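Local structure of N-(5'-phosphoribosyl)anthranilate isomerase (Thermococcus kodakarensis, 5LHF) at residues T27-N32 with I53-V58. The protein catalyses the third step of tryptophan biosynthesis from chorismate, isomerising N-(5-phospho-beta-D-ribosyl)anthranilate to 1-(2-carboxyphenylamino)-1-deoxy-D-ribulose 5-phosphate. Residues are numbered along the deposited sequence; the frame is centred on the assembly and turned at random.
Sequences TGVVVN and IPIYLV
Two neighbouring parallel strands of the TIM barrel, joined through helix 41-50 as a beta-alpha-beta unit, meet where Thr-27, Gly-28, Val-29 and Val-30 pair with Ile-55, Tyr-56, Leu-57 and Val-58; their short axes diverge by 27°. Five backbone hydrogen bonds, from Thr-27 N to Pro-54 O at one end to Val-31 N to Val-58 O at the other, establish the register, with N-H...O angles of 164° to 175°. On the face that carries Thr-27, Val-29, Ile-55 and Leu-57, with helix 41-50 against Val-29, Thr-27 and Ile-55 lie side by side. Ile-55 CG1, anti to the backbone N (chi1 177°), sits 3.7 Å from Thr-27 CG2, and the extended chain carries Ile-55 CD1 on to Val-29 CG1 at 4.1 Å. An alanine here, without CG1, CG2 and CD1, is likely to leave a gap beside Thr-27 CG2 and Val-29 CG1. Farther along, Leu-57 CD1 reaches both methyls of Val-31, with Val-31 CG2 at 3.7 Å. On the opposite face, Gly-28 allows close approach: Gly-28 CA is 3.9 Å from Val-58 CG2, and a CB there would clash with that methyl. Thr-27 O lies in the plane of the Tyr-56 ring, at its edge, 3.4 Å from Tyr-56 CD1.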
# COMPACT_ATOMS: atom_id res chain seq x y z
N THR A 27 -4.20 -0.79 -7.98
CA THR A 27 -2.82 -1.20 -8.17
C THR A 27 -1.93 0.00 -7.88
O THR A 27 -2.38 1.04 -7.38
CB THR A 27 -2.63 -1.80 -9.58
OG1 THR A 27 -1.33 -2.41 -9.67
CG2 THR A 27 -2.78 -0.73 -10.66
N GLY A 28 -0.64 -0.16 -8.15
CA GLY A 28 0.33 0.88 -7.84
C GLY A 28 1.55 0.75 -8.72
O GLY A 28 1.94 -0.35 -9.10
N VAL A 29 2.16 1.90 -9.04
CA VAL A 29 3.40 1.92 -9.80
C VAL A 29 4.43 2.72 -9.01
O VAL A 29 4.14 3.81 -8.52
CB VAL A 29 3.19 2.49 -11.22
CG1 VAL A 29 2.61 3.92 -11.18
CG2 VAL A 29 4.50 2.50 -11.96
N VAL A 30 5.64 2.16 -8.87
CA VAL A 30 6.64 2.70 -7.96
C VAL A 30 7.61 3.60 -8.73
O VAL A 30 8.12 3.21 -9.79
CB VAL A 30 7.40 1.57 -7.23
CG1 VAL A 30 8.51 2.16 -6.34
CG2 VAL A 30 6.42 0.70 -6.43
N VAL A 31 7.85 4.80 -8.21
CA VAL A 31 8.80 5.74 -8.80
C VAL A 31 9.68 6.31 -7.70
O VAL A 31 9.31 6.35 -6.53
CB VAL A 31 8.10 6.90 -9.56
CG1 VAL A 31 7.27 6.38 -10.75
CG2 VAL A 31 7.24 7.76 -8.61
N ASN A 32 10.87 6.77 -8.11
CA ASN A 32 11.77 7.52 -7.24
C ASN A 32 11.84 6.91 -5.84
O ASN A 32 11.58 7.57 -4.83
CB ASN A 32 11.36 9.01 -7.18
CG ASN A 32 11.45 9.71 -8.55
OD1 ASN A 32 12.26 9.34 -9.39
ND2 ASN A 32 10.62 10.73 -8.75
N ILE A 53 -8.43 0.64 -13.38
CA ILE A 53 -8.75 0.73 -11.95
C ILE A 53 -7.88 1.82 -11.32
O ILE A 53 -6.90 2.26 -11.94
CB ILE A 53 -8.53 -0.61 -11.22
CG1 ILE A 53 -7.03 -0.95 -11.16
CG2 ILE A 53 -9.35 -1.74 -11.86
CD1 ILE A 53 -6.73 -2.32 -10.53
N PRO A 54 -8.17 2.28 -10.10
CA PRO A 54 -7.28 3.25 -9.46
C PRO A 54 -5.85 2.74 -9.41
O PRO A 54 -5.60 1.58 -9.05
CB PRO A 54 -7.88 3.41 -8.06
CG PRO A 54 -9.33 3.16 -8.27
CD PRO A 54 -9.41 2.07 -9.32
N ILE A 55 -4.90 3.58 -9.80
CA ILE A 55 -3.50 3.19 -9.78
C ILE A 55 -2.72 4.23 -8.97
O ILE A 55 -2.70 5.42 -9.33
CB ILE A 55 -2.92 3.01 -11.19
CG1 ILE A 55 -1.42 2.66 -11.12
CG2 ILE A 55 -3.21 4.21 -12.10
CD1 ILE A 55 -0.86 2.15 -12.44
N TYR A 56 -2.12 3.79 -7.87
CA TYR A 56 -1.37 4.69 -7.01
C TYR A 56 0.02 4.95 -7.56
O TYR A 56 0.72 4.01 -7.96
CB TYR A 56 -1.28 4.11 -5.60
CG TYR A 56 -2.60 4.18 -4.87
CD1 TYR A 56 -3.59 3.23 -5.09
CD2 TYR A 56 -2.85 5.21 -3.98
CE1 TYR A 56 -4.81 3.31 -4.44
CE2 TYR A 56 -4.04 5.31 -3.33
CZ TYR A 56 -5.02 4.36 -3.55
OH TYR A 56 -6.22 4.50 -2.87
N LEU A 57 0.43 6.22 -7.57
CA LEU A 57 1.84 6.58 -7.74
C LEU A 57 2.51 6.38 -6.39
O LEU A 57 2.25 7.14 -5.46
CB LEU A 57 1.97 8.02 -8.22
CG LEU A 57 3.36 8.48 -8.68
CD1 LEU A 57 3.80 7.73 -9.95
CD2 LEU A 57 3.38 10.00 -8.91
N VAL A 58 3.34 5.34 -6.28
CA VAL A 58 3.89 4.91 -5.00
C VAL A 58 5.33 5.40 -4.88
O VAL A 58 6.14 5.14 -5.77
CB VAL A 58 3.84 3.38 -4.87
CG1 VAL A 58 4.39 2.95 -3.53
CG2 VAL A 58 2.41 2.83 -5.12